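Local coordinates for DUF4627 domain-containing protein (Bacteroides thetaiotaomicron, PDB 3SEE), which is of unknown function but, having a galactose-binding domain-like fold, probably binds carbohydrate, at residues G45-A50 and M63-S68; S110-Q115 and T128-R133; Q170-I175 and L184-T189. One frame throughout, in Å; residues are numbered along the deposited sequence. Where two conformers were deposited one is given.

Contact 1: G45-A50 and M63-S68. With NA (sodium ion), chain B.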
ATOM      1  N   GLY A  45      -1.027 -20.911   3.941  1.00  9.74           N
ATOM      2  CA  GLY A  45      -1.235 -20.930   5.375  1.00 10.78           C
ATOM      3  C   GLY A  45      -0.676 -19.762   6.147  1.00 10.16           C
ATOM      4  O   GLY A  45      -0.991 -19.604   7.328  1.00 12.62           O
ATOM      5  N   VAL A  46       0.130 -18.904   5.516  1.00  9.22           N
ATOM      6  CA  VAL A  46       0.765 -17.789   6.223  1.00  9.51           C
ATOM      7  C   VAL A  46      -0.216 -16.660   6.548  1.00  9.08           C
ATOM      8  O   VAL A  46      -0.265 -16.189   7.694  1.00 10.62           O
ATOM      9  CB  VAL A  46       1.961 -17.263   5.407  1.00  9.33           C
ATOM     10  CG1 VAL A  46       2.488 -15.916   5.966  1.00 10.34           C
ATOM     11  CG2 VAL A  46       3.117 -18.303   5.402  1.00 10.88           C
ATOM     12  N   THR A  47      -0.987 -16.219   5.557  1.00  9.00           N
ATOM     13  CA  THR A  47      -1.941 -15.144   5.765  0.67  9.54           C
ATOM     14  C   THR A  47      -3.201 -15.410   4.955  1.00  9.24           C
ATOM     15  O   THR A  47      -3.193 -16.173   3.979  1.00  8.99           O
ATOM     16  CB  THR A  47      -1.301 -13.747   5.468  0.67 10.33           C
ATOM     17  OG1 THR A  47      -2.274 -12.705   5.676  0.67  9.70           O
ATOM     18  CG2 THR A  47      -0.755 -13.666   4.059  0.67 10.66           C
ATOM     19  N   THR A  48      -4.295 -14.793   5.379  1.00  9.59           N
ATOM     20  CA  THR A  48      -5.533 -14.805   4.609  1.00  9.41           C
ATOM     21  C   THR A  48      -6.021 -13.378   4.507  1.00  8.71           C
ATOM     22  O   THR A  48      -6.145 -12.688   5.526  1.00 10.32           O
ATOM     23  CB  THR A  48      -6.597 -15.659   5.303  1.00 10.72           C
ATOM     24  OG1 THR A  48      -6.108 -17.009   5.362  1.00 11.74           O
ATOM     25  CG2 THR A  48      -7.947 -15.629   4.570  1.00 12.10           C
ATOM     26  N   ILE A  49      -6.272 -12.930   3.280  1.00  8.99           N
ATOM     27  CA  ILE A  49      -6.828 -11.616   3.016  1.00  8.91           C
ATOM     28  C   ILE A  49      -8.194 -11.848   2.387  1.00  9.52           C
ATOM     29  O   ILE A  49      -8.270 -12.499   1.341  1.00 10.24           O
ATOM     30  CB  ILE A  49      -5.907 -10.801   2.074  1.00  9.09           C
ATOM     31  CG1 ILE A  49      -4.539 -10.588   2.718  1.00  9.65           C
ATOM     32  CG2 ILE A  49      -6.548  -9.460   1.728  1.00 10.48           C
ATOM     33  CD1 ILE A  49      -3.499  -9.885   1.859  1.00 11.65           C
ATOM     34  N   ALA A  50      -9.245 -11.310   2.996  1.00  9.79           N
ATOM     35  CA  ALA A  50     -10.592 -11.600   2.562  1.00 10.48           C
ATOM     36  C   ALA A  50     -11.545 -10.477   2.913  1.00  9.81           C
ATOM     37  O   ALA A  50     -11.346  -9.743   3.892  1.00 10.67           O
ATOM     38  CB  ALA A  50     -11.117 -12.924   3.172  1.00 12.25           C
HETATM   39  N   MSE A  63     -11.965  -5.194   4.380  1.00  8.81           N
HETATM   40  CA  MSE A  63     -11.027  -6.271   4.062  1.00  8.63           C
HETATM   41  C   MSE A  63     -10.265  -6.610   5.324  1.00  8.73           C
HETATM   42  O   MSE A  63      -9.836  -5.710   6.057  1.00 10.92           O
HETATM   43  CB  MSE A  63     -10.027  -5.841   3.014  1.00  8.43           C
HETATM   44  CG  MSE A  63     -10.686  -5.420   1.692  1.00 10.70           C
HETATM   45 SE   MSE A  63     -11.697  -6.783   0.804  0.75  9.46          SE
HETATM   46  CE  MSE A  63     -10.306  -8.065   0.464  1.00 11.75           C
ATOM     47  N   LYS A  64     -10.080  -7.896   5.601  1.00  9.08           N
ATOM     48  CA  LYS A  64      -9.313  -8.357   6.753  0.50  8.64           C
ATOM     49  C   LYS A  64      -8.025  -9.016   6.276  1.00  8.51           C
ATOM     50  O   LYS A  64      -8.062  -9.921   5.435  1.00  9.85           O
ATOM     51  CB  LYS A  64     -10.134  -9.344   7.586  0.50  9.35           C
ATOM     52  CG  LYS A  64      -9.401  -9.838   8.823  0.50 10.49           C
ATOM     53  CD  LYS A  64     -10.145 -10.927   9.545  0.50 10.90           C
ATOM     54  CE  LYS A  64     -11.247 -10.320  10.386  0.50 13.25           C
ATOM     55  NZ  LYS A  64     -11.857 -11.264  11.370  0.50 14.72           N
ATOM     56  N   ILE A  65      -6.911  -8.557   6.825  1.00  8.70           N
ATOM     57  CA  ILE A  65      -5.586  -9.121   6.579  1.00  8.80           C
ATOM     58  C   ILE A  65      -5.210  -9.867   7.850  1.00  9.21           C
ATOM     59  O   ILE A  65      -4.869  -9.273   8.872  1.00  9.47           O
ATOM     60  CB  ILE A  65      -4.523  -8.056   6.261  1.00  9.07           C
ATOM     61  CG1 ILE A  65      -4.959  -7.207   5.058  1.00  9.84           C
ATOM     62  CG2 ILE A  65      -3.154  -8.730   6.026  1.00 10.49           C
ATOM     63  CD1 ILE A  65      -4.007  -6.035   4.739  1.00 11.98           C
ATOM     64  N   ASP A  66      -5.305 -11.181   7.797  1.00  9.29           N
ATOM     65  CA  ASP A  66      -5.178 -12.039   8.984  1.00  9.79           C
ATOM     66  C   ASP A  66      -3.881 -12.818   8.929  1.00  9.80           C
ATOM     67  O   ASP A  66      -3.775 -13.786   8.166  1.00 10.46           O
ATOM     68  CB  ASP A  66      -6.394 -12.970   9.073  1.00 10.56           C
ATOM     69  CG  ASP A  66      -6.385 -13.873  10.289  1.00 12.56           C
ATOM     70  OD1 ASP A  66      -5.356 -14.006  10.962  1.00 13.31           O
ATOM     71  OD2 ASP A  66      -7.449 -14.491  10.523  1.00 17.67           O
ATOM     72  N   ASN A  67      -2.885 -12.379   9.704  1.00  9.92           N
ATOM     73  CA  ASN A  67      -1.578 -13.041   9.777  1.00 10.43           C
ATOM     74  C   ASN A  67      -1.449 -14.014  10.943  1.00 11.84           C
ATOM     75  O   ASN A  67      -0.349 -14.297  11.382  1.00 12.35           O
ATOM     76  CB  ASN A  67      -0.459 -11.992   9.873  1.00 10.52           C
ATOM     77  CG  ASN A  67      -0.316 -11.131   8.652  1.00  9.80           C
ATOM     78  OD1 ASN A  67      -0.944 -11.333   7.636  1.00 10.98           O
ATOM     79  ND2 ASN A  67       0.530 -10.125   8.778  1.00 11.48           N
ATOM     80  N   SER A  68      -2.579 -14.556  11.397  1.00 13.36           N
ATOM     81  CA  SER A  68      -2.534 -15.593  12.452  1.00 14.77           C
ATOM     82  C   SER A  68      -1.635 -16.783  12.105  1.00 14.76           C
ATOM     83  O   SER A  68      -0.973 -17.353  12.979  1.00 18.25           O
ATOM     84  CB  SER A  68      -3.945 -16.121  12.736  1.00 15.14           C
ATOM     85  OG  SER A  68      -4.687 -15.069  13.279  1.00 16.93           O
TER
HETATM   86 NA    NA B 234      -4.449 -18.181   4.123  1.00 11.59          NA
HETATM   87  O   HOH W   1      -3.566 -16.529   8.746  1.00 17.58           O
HETATM   88  O   HOH W   2      -3.607 -18.426   6.409  1.00 15.61           O
HETATM   89  O   HOH W   3      -5.304 -20.363   4.305  1.00 15.10           O

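Contact 2: S110-Q115 and T128-R133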
ATOM      1  N   SER A 110       0.163  -0.227   6.867  1.00  7.96           N
ATOM      2  CA  SER A 110       1.151   0.334   5.977  1.00  8.60           C
ATOM      3  C   SER A 110       0.612   0.551   4.583  1.00  7.82           C
ATOM      4  O   SER A 110      -0.359  -0.077   4.171  1.00  8.08           O
ATOM      5  CB  SER A 110       2.356  -0.591   5.918  1.00  9.14           C
ATOM      6  OG  SER A 110       2.815  -0.927   7.232  1.00  9.79           O
ATOM      7  N   VAL A 111       1.305   1.408   3.854  1.00  7.52           N
ATOM      8  CA  VAL A 111       0.932   1.848   2.514  0.50  7.24           C
ATOM      9  C   VAL A 111       2.181   2.017   1.656  1.00  6.55           C
ATOM     10  O   VAL A 111       3.194   2.521   2.157  1.00  8.15           O
ATOM     11  CB  VAL A 111       0.336   3.276   2.602  0.50  7.65           C
ATOM     12  CG1 VAL A 111       0.046   3.848   1.210  0.50  8.57           C
ATOM     13  CG2 VAL A 111      -0.891   3.267   3.480  0.50  8.06           C
ATOM     14  N   TYR A 112       2.099   1.737   0.362  1.00  6.89           N
ATOM     15  CA  TYR A 112       3.013   2.286  -0.628  1.00  6.84           C
ATOM     16  C   TYR A 112       2.239   2.411  -1.946  1.00  6.80           C
ATOM     17  O   TYR A 112       1.155   1.836  -2.100  1.00  7.23           O
ATOM     18  CB  TYR A 112       4.315   1.474  -0.772  1.00  7.23           C
ATOM     19  CG  TYR A 112       4.180   0.039  -1.231  1.00  6.96           C
ATOM     20  CD1 TYR A 112       3.965  -0.269  -2.566  1.00  7.25           C
ATOM     21  CD2 TYR A 112       4.238  -1.005  -0.326  1.00  8.13           C
ATOM     22  CE1 TYR A 112       3.843  -1.575  -2.993  1.00  7.90           C
ATOM     23  CE2 TYR A 112       4.105  -2.322  -0.744  1.00  7.90           C
ATOM     24  CZ  TYR A 112       3.916  -2.600  -2.085  1.00  7.66           C
ATOM     25  OH  TYR A 112       3.778  -3.898  -2.541  1.00  8.44           O
ATOM     26  N   ILE A 113       2.815   3.151  -2.899  1.00  6.75           N
ATOM     27  CA  ILE A 113       2.190   3.354  -4.205  1.00  7.18           C
ATOM     28  C   ILE A 113       3.295   3.164  -5.239  1.00  7.28           C
ATOM     29  O   ILE A 113       4.265   3.922  -5.282  1.00  8.07           O
ATOM     30  CB  ILE A 113       1.528   4.746  -4.332  1.00  7.26           C
ATOM     31  CG1 ILE A 113       0.620   5.059  -3.130  1.00  8.47           C
ATOM     32  CG2 ILE A 113       0.723   4.808  -5.653  1.00  9.30           C
ATOM     33  CD1 ILE A 113      -0.071   6.444  -3.197  1.00 10.32           C
ATOM     34  N   LYS A 114       3.159   2.112  -6.047  1.00  7.32           N
ATOM     35  CA  LYS A 114       4.237   1.595  -6.885  1.00  7.30           C
ATOM     36  C   LYS A 114       3.834   1.548  -8.353  1.00  7.15           C
ATOM     37  O   LYS A 114       2.691   1.295  -8.706  1.00  7.96           O
ATOM     38  CB  LYS A 114       4.662   0.186  -6.412  1.00  7.71           C
ATOM     39  CG  LYS A 114       5.945  -0.322  -7.038  1.00  8.51           C
ATOM     40  CD  LYS A 114       6.360  -1.652  -6.435  1.00  8.60           C
ATOM     41  CE  LYS A 114       7.701  -2.144  -6.944  1.00  9.49           C
ATOM     42  NZ  LYS A 114       7.669  -2.485  -8.400  1.00  9.70           N
ATOM     43  N   GLN A 115       4.828   1.716  -9.213  1.00  7.58           N
ATOM     44  CA  GLN A 115       4.680   1.507 -10.642  1.00  7.74           C
ATOM     45  C   GLN A 115       4.278   0.062 -10.958  1.00  7.56           C
ATOM     46  O   GLN A 115       4.879  -0.880 -10.456  1.00  8.45           O
ATOM     47  CB  GLN A 115       5.995   1.847 -11.312  1.00  8.17           C
ATOM     48  CG  GLN A 115       5.984   1.698 -12.835  1.00  8.56           C
ATOM     49  CD  GLN A 115       7.186   2.346 -13.499  1.00  9.16           C
ATOM     50  OE1 GLN A 115       7.753   3.293 -12.947  1.00  9.75           O
ATOM     51  NE2 GLN A 115       7.547   1.885 -14.702  1.00  9.93           N
ATOM     52  N   THR A 128      12.316  -0.840  -9.022  1.00  9.79           N
ATOM     53  CA  THR A 128      11.237  -0.690  -8.039  1.00  9.16           C
ATOM     54  C   THR A 128      11.032   0.811  -7.844  1.00  8.97           C
ATOM     55  O   THR A 128      11.828   1.474  -7.184  1.00  9.71           O
ATOM     56  CB  THR A 128      11.572  -1.376  -6.704  1.00  9.84           C
ATOM     57  OG1 THR A 128      12.773  -0.807  -6.166  1.00 10.04           O
ATOM     58  CG2 THR A 128      11.770  -2.884  -6.852  1.00 11.60           C
ATOM     59  N   THR A 129       9.971   1.331  -8.452  1.00  8.51           N
ATOM     60  CA  THR A 129       9.709   2.765  -8.526  1.00  8.23           C
ATOM     61  C   THR A 129       8.465   3.118  -7.733  1.00  7.89           C
ATOM     62  O   THR A 129       7.405   2.551  -7.987  1.00  7.94           O
ATOM     63  CB  THR A 129       9.490   3.190  -9.996  1.00  8.54           C
ATOM     64  OG1 THR A 129      10.530   2.637 -10.823  1.00  9.74           O
ATOM     65  CG2 THR A 129       9.451   4.682 -10.144  1.00  9.35           C
ATOM     66  N   PHE A 130       8.592   4.022  -6.776  1.00  7.62           N
ATOM     67  CA  PHE A 130       7.508   4.357  -5.851  1.00  7.49           C
ATOM     68  C   PHE A 130       7.325   5.872  -5.796  1.00  7.57           C
ATOM     69  O   PHE A 130       8.318   6.590  -5.821  1.00  8.89           O
ATOM     70  CB  PHE A 130       7.833   3.907  -4.427  1.00  7.71           C
ATOM     71  CG  PHE A 130       8.169   2.455  -4.258  1.00  7.56           C
ATOM     72  CD1 PHE A 130       9.458   1.977  -4.463  1.00  8.12           C
ATOM     73  CD2 PHE A 130       7.208   1.561  -3.822  1.00  7.96           C
ATOM     74  CE1 PHE A 130       9.773   0.646  -4.219  1.00  8.88           C
ATOM     75  CE2 PHE A 130       7.523   0.238  -3.583  1.00  8.04           C
ATOM     76  CZ  PHE A 130       8.786  -0.208  -3.797  1.00  8.19           C
ATOM     77  N   PHE A 131       6.105   6.349  -5.577  1.00  7.50           N
ATOM     78  CA  PHE A 131       5.954   7.748  -5.189  1.00  7.65           C
ATOM     79  C   PHE A 131       6.493   7.980  -3.771  1.00  7.58           C
ATOM     80  O   PHE A 131       6.387   7.114  -2.898  1.00  8.05           O
ATOM     81  CB  PHE A 131       4.508   8.173  -5.261  1.00  7.75           C
ATOM     82  CG  PHE A 131       3.953   8.183  -6.652  1.00  7.51           C
ATOM     83  CD1 PHE A 131       4.528   8.965  -7.632  1.00  8.23           C
ATOM     84  CD2 PHE A 131       2.858   7.402  -7.001  1.00  8.27           C
ATOM     85  CE1 PHE A 131       4.004   8.977  -8.922  1.00  8.98           C
ATOM     86  CE2 PHE A 131       2.344   7.398  -8.282  1.00  9.05           C
ATOM     87  CZ  PHE A 131       2.911   8.196  -9.241  1.00  9.29           C
HETATM   88  N   MSE A 132       7.099   9.136  -3.558  1.00  7.66           N
HETATM   89  CA  MSE A 132       7.703   9.458  -2.280  1.00  7.54           C
HETATM   90  C   MSE A 132       6.666   9.912  -1.270  1.00  8.02           C
HETATM   91  O   MSE A 132       5.864  10.801  -1.533  1.00  8.43           O
HETATM   92  CB  MSE A 132       8.723  10.569  -2.483  1.00  8.07           C
HETATM   93  CG  MSE A 132       9.615  10.781  -1.246  1.00  8.65           C
HETATM   94 SE   MSE A 132      10.713  12.380  -1.390  0.75  8.27          SE
HETATM   95  CE  MSE A 132       9.459  13.652  -0.627  1.00 12.40           C
ATOM     96  N   ARG A 133       6.735   9.354  -0.070  1.00  8.41           N
ATOM     97  CA  ARG A 133       5.889   9.892   0.966  0.50  9.36           C
ATOM     98  C   ARG A 133       6.385  11.331   1.276  1.00  9.63           C
ATOM     99  O   ARG A 133       7.578  11.638   1.320  1.00  9.58           O
ATOM    100  CB  ARG A 133       5.756   8.949   2.170  0.50 10.51           C
ATOM    101  CG  ARG A 133       7.003   8.783   2.992  0.50 10.91           C
ATOM    102  CD  ARG A 133       6.834   7.738   4.112  0.50  9.84           C
ATOM    103  NE  ARG A 133       8.129   7.563   4.711  0.50  7.96           N
ATOM    104  CZ  ARG A 133       8.659   8.375   5.617  0.50  8.58           C
ATOM    105  NH1 ARG A 133       7.994   9.420   6.071  0.50  8.71           N
ATOM    106  NH2 ARG A 133       9.876   8.117   6.063  0.50  8.61           N
TER
HETATM  107  O   HOH W   4       5.224   4.616  -2.203  1.00  8.21           O

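Contact 3: Q170-I175 and L184-T189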
ATOM      1  N   GLN A 170       7.543  13.335  -6.953  1.00  8.99           N
ATOM      2  CA  GLN A 170       8.831  12.753  -6.628  1.00  9.18           C
ATOM      3  C   GLN A 170       8.708  11.249  -6.520  1.00  8.87           C
ATOM      4  O   GLN A 170       7.711  10.719  -6.042  1.00  9.17           O
ATOM      5  CB  GLN A 170       9.400  13.324  -5.324  1.00  9.93           C
ATOM      6  CG  GLN A 170       9.567  14.832  -5.347  1.00 10.35           C
ATOM      7  CD  GLN A 170      10.163  15.351  -4.084  1.00 11.92           C
ATOM      8  OE1 GLN A 170       9.443  15.920  -3.222  1.00 15.00           O
ATOM      9  NE2 GLN A 170      11.444  15.177  -3.950  1.00 10.82           N
ATOM     10  N   VAL A 171       9.739  10.570  -6.998  1.00  8.72           N
ATOM     11  CA  VAL A 171       9.817   9.129  -6.915  1.00  9.24           C
ATOM     12  C   VAL A 171      11.084   8.717  -6.185  1.00  9.36           C
ATOM     13  O   VAL A 171      12.083   9.449  -6.167  1.00 10.21           O
ATOM     14  CB  VAL A 171       9.715   8.437  -8.298  1.00  9.97           C
ATOM     15  CG1 VAL A 171       8.308   8.552  -8.878  1.00 10.51           C
ATOM     16  CG2 VAL A 171      10.769   9.006  -9.280  1.00 11.15           C
ATOM     17  N   VAL A 172      11.030   7.530  -5.603  1.00  9.20           N
ATOM     18  CA  VAL A 172      12.175   6.891  -5.000  0.50  8.79           C
ATOM     19  C   VAL A 172      12.373   5.512  -5.667  1.00  8.96           C
ATOM     20  O   VAL A 172      11.408   4.843  -6.041  1.00  9.65           O
ATOM     21  CB  VAL A 172      12.019   6.898  -3.450  0.50  9.52           C
ATOM     22  CG1 VAL A 172      10.769   6.170  -2.973  0.50 10.03           C
ATOM     23  CG2 VAL A 172      13.261   6.408  -2.743  0.50  7.87           C
ATOM     24  N   ASN A 173      13.627   5.112  -5.845  1.00  9.12           N
ATOM     25  CA  ASN A 173      13.987   3.935  -6.603  1.00  9.14           C
ATOM     26  C   ASN A 173      14.164   2.687  -5.745  1.00  9.15           C
ATOM     27  O   ASN A 173      14.700   1.686  -6.206  1.00  9.98           O
ATOM     28  CB  ASN A 173      15.254   4.201  -7.437  1.00 10.16           C
ATOM     29  CG  ASN A 173      16.483   4.263  -6.575  1.00  9.91           C
ATOM     30  OD1 ASN A 173      16.372   4.342  -5.349  1.00 10.63           O
ATOM     31  ND2 ASN A 173      17.661   4.236  -7.179  1.00 11.54           N
ATOM     32  N   ALA A 174      13.649   2.710  -4.514  1.00  9.39           N
ATOM     33  CA  ALA A 174      13.736   1.553  -3.622  1.00 10.56           C
ATOM     34  C   ALA A 174      12.811   1.770  -2.455  1.00  9.68           C
ATOM     35  O   ALA A 174      12.455   2.900  -2.131  1.00 10.58           O
ATOM     36  CB  ALA A 174      15.178   1.325  -3.137  1.00 14.67           C
ATOM     37  N   ILE A 175      12.440   0.670  -1.810  1.00  9.60           N
ATOM     38  CA  ILE A 175      11.660   0.707  -0.593  1.00  9.36           C
ATOM     39  C   ILE A 175      12.535   0.708   0.660  1.00  9.39           C
ATOM     40  O   ILE A 175      12.073   0.985   1.765  1.00  9.55           O
ATOM     41  CB  ILE A 175      10.656  -0.477  -0.571  1.00  9.63           C
ATOM     42  CG1 ILE A 175       9.466  -0.225   0.356  1.00 10.44           C
ATOM     43  CG2 ILE A 175      11.365  -1.782  -0.232  1.00 12.04           C
ATOM     44  CD1 ILE A 175       8.303  -1.205   0.156  1.00 12.18           C
ATOM     45  N   LEU A 184      20.178   4.290  -3.249  1.00 10.09           N
ATOM     46  CA  LEU A 184      18.855   4.908  -3.151  0.50  9.92           C
ATOM     47  C   LEU A 184      18.914   6.316  -3.749  1.00 10.31           C
ATOM     48  O   LEU A 184      19.820   7.103  -3.433  1.00 11.28           O
ATOM     49  CB  LEU A 184      18.375   4.960  -1.692  0.50 10.41           C
ATOM     50  CG  LEU A 184      16.970   5.531  -1.457  0.50 10.53           C
ATOM     51  CD1 LEU A 184      16.336   4.867  -0.224  0.50 11.92           C
ATOM     52  CD2 LEU A 184      16.952   7.050  -1.308  0.50 12.68           C
ATOM     53  N   GLU A 185      17.927   6.642  -4.581  1.00  9.87           N
ATOM     54  CA  GLU A 185      17.784   7.937  -5.217  1.00 10.83           C
ATOM     55  C   GLU A 185      16.352   8.415  -5.166  1.00 10.47           C
ATOM     56  O   GLU A 185      15.439   7.669  -5.500  1.00 10.66           O
ATOM     57  CB  GLU A 185      18.187   7.860  -6.693  1.00 12.26           C
ATOM     58  CG  GLU A 185      19.624   7.484  -6.972  1.00 16.25           C
ATOM     59  CD  GLU A 185      20.001   7.518  -8.441  1.00 21.18           C
ATOM     60  OE1 GLU A 185      19.211   7.998  -9.277  1.00 24.26           O
ATOM     61  OE2 GLU A 185      21.135   7.074  -8.767  1.00 22.72           O
ATOM     62  N   VAL A 186      16.190   9.675  -4.776  1.00 10.64           N
ATOM     63  CA  VAL A 186      14.957  10.419  -4.899  1.00 10.82           C
ATOM     64  C   VAL A 186      15.125  11.317  -6.107  1.00 10.88           C
ATOM     65  O   VAL A 186      16.170  11.976  -6.247  1.00 12.06           O
ATOM     66  CB  VAL A 186      14.690  11.254  -3.645  1.00 11.28           C
ATOM     67  CG1 VAL A 186      13.463  12.128  -3.836  1.00 13.73           C
ATOM     68  CG2 VAL A 186      14.520  10.350  -2.401  1.00 13.97           C
ATOM     69  N   SER A 187      14.133  11.371  -6.970  1.00 10.62           N
ATOM     70  CA  SER A 187      14.179  12.221  -8.149  1.00 11.42           C
ATOM     71  C   SER A 187      12.819  12.825  -8.456  1.00 10.74           C
ATOM     72  O   SER A 187      11.767  12.319  -8.039  1.00 11.05           O
ATOM     73  CB  SER A 187      14.735  11.429  -9.328  1.00 12.79           C
ATOM     74  OG  SER A 187      13.890  10.333  -9.624  1.00 14.34           O
ATOM     75  N   ASP A 188      12.822  13.903  -9.218  1.00 10.91           N
ATOM     76  CA  ASP A 188      11.581  14.494  -9.658  1.00 10.85           C
ATOM     77  C   ASP A 188      10.956  13.606 -10.741  1.00 11.30           C
ATOM     78  O   ASP A 188      11.625  13.192 -11.690  1.00 12.67           O
ATOM     79  CB  ASP A 188      11.791  15.888 -10.245  1.00 11.77           C
ATOM     80  CG  ASP A 188      12.175  16.927  -9.217  1.00 14.51           C
ATOM     81  OD1 ASP A 188      12.057  16.695  -8.004  1.00 14.67           O
ATOM     82  OD2 ASP A 188      12.570  18.027  -9.660  1.00 17.83           O
ATOM     83  N   THR A 189       9.665  13.347 -10.608  1.00 10.73           N
ATOM     84  CA  THR A 189       8.958  12.506 -11.569  1.00 10.88           C
ATOM     85  C   THR A 189       8.963  13.200 -12.920  1.00 12.47           C
ATOM     86  O   THR A 189       8.638  14.370 -13.020  1.00 13.48           O
ATOM     87  CB  THR A 189       7.506  12.334 -11.137  1.00 10.25           C
ATOM     88  OG1 THR A 189       7.516  11.957  -9.750  1.00 10.23           O
ATOM     89  CG2 THR A 189       6.794  11.271 -11.964  1.00 11.35           C
TER

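Contact 1: G45-A50 and M63-S68
Ile49 and Ile65 share similar first torsions (chi1 -61° and -56°), CG1 of each standing beside its own backbone N; directly paired across the strands, they extend together from one face, with Ile49 CG1 and Ile65 CG2 4.0 Å apart. They occupy the non-hydrogen-bonded pair of a beta hairpin whose first strand, 48-53, is one of the two outermost strands of the antiparallel sheet in this galactose-binding domain-like fold. On this inward face Ile49 also reaches Ile38 of the other sheet, while the methyl of selenomethionine Met63 comes up against Ala50, CE lying 3.7 Å from the carbonyl C. The hydrogen-bonded pairs are Thr48 with Asp66 and Ala50 with Lys64, and each exchanges two backbone bonds. Beyond them Thr47 OG1, in the conformer described, lies 2.7 Å from Asn67 OD1 and within reach of the carbonyl of Asp66, two acceptors for one proton; the amide nitrogen of Asn67 turns instead to the carbonyls of Gly205 and Asn207. The opposite face carries Asp66, where the trans torsion (chi1 -178°) lets OD1 accept both the backbone N of Ser68 at 2.9 Å, an Asx turn, and Ser68 OG at 2.6 Å, the latter through the syn lone pair. With an alanine here, Ser68 N and OG would probably lose their shared acceptor and the chain leaving the strand would be freer to move. At the other strand's start a sodium ion bridges consecutive residues, bound by Thr47 O and Thr48 OG1, each at 2.4 Å, and by two waters.

Contact 2: S110-Q115 and T128-R133
The Phe130 ring has the aliphatic chain of Lys114 over one face, CG lying 4.2 Å from the ring centroid, and Tyr112 at its edge, in plane. The two aromatic rings form an offset edge-to-face pair: the edge of Phe130 addresses the face of Tyr112 with the planes at 85° and Phe130 CE2 3.7 Å from Tyr112 CD1. The Phe131 ring, by contrast, is met at its edge by Ile113, whose CG2 comes within 3.6 Å of Phe131 CD2. This buried crossing illustrates how a beta sandwich can be stitched at its side, since strand 108-115 belongs to the six-stranded mixed sheet and strand 130-133 to the antiparallel one. The backbones meet in a single bridge, Lys114 with Phe130, secured by Gln115 N to Thr129 O at 3.0 Å and Phe131 N to Ile113 O at 3.1 Å. The strands run antiparallel but splayed, their directions at 144°, and past the bridge a water fills in, accepting from Ile113 N at 2.9 Å and lying 2.8 Å from Phe131 O. Lys114 runs extended until a bend at chi4 (-66°); its NZ makes a salt bridge with Glu118 OE2, while OE1 of the same carboxylate is hydrogen-bonded to Thr129 OG1.

Contact 3: Q170-I175 and L184-T189
Val171 and Ser187 form the close-knit centre of this contact, a hydrogen-bonded antiparallel pair with two nearly straight bonds, Val171 N to Ser187 O and Ser187 N to Val171 O, both 2.9 Å. Their side chains share a face, where Val171 CG2 rests 3.4 Å from Ser187 OG, and Val171 goes on to touch Phe131 and Ile195. On the other face Val172 is buried, and in the conformers described for both residues Val172 CG2 meets Leu184 CD2 at 4.0 Å. The same methyl only grazes Val186 CG2, at 4.2 Å, and here the packing slackens, Val186 and Asp188 being exposed. Gln170 leans on the Ser187 carbonyl, CB to O 3.7 Å, while its CG stays 4.1 Å from Asp188 OD1. The looseness suits the position of 186-188 as an outermost strand of the antiparallel sheet, with 170-172 joining it to strand 130-133. Past the pair Val172-Val186 the side chain of Asn173 joins the backbone in the bonding. With chi1 at 73° its CG is placed between N and the carbonyl carbon, and OD1 accepts from Glu185 N at 2.9 Å, with the donor well above the amide plane (51°). Asn173 N returns a longer bond, 3.2 Å, to Glu185 O. The amide both accepts from Glu185 N and donates to Ala183 O, though not with the geometry of a strand peptide, which implies that polar pairing continues past the regular strand.

Contact 2 is the core member of the three, its centre about 7 Å from that of the chain, whereas contacts 1 and 3 are partly buried pairings of outermost strands with their neighbours at the two margins of the same antiparallel sheet, their centres about 30 Å apart. Both margins rely on regular backbone exchange, but contact 1 adds a sodium ion and contact 3 a side-chain amide. Contact 2, with a lone bridge between sheets, draws more on aromatic packing. Contacts 2 and 3 touch directly: strands 130-133 and 170-172 are neighbours, with Phe130 O 2.9 Å from Val172 N in a probable hydrogen bond. Contact 1 touches neither.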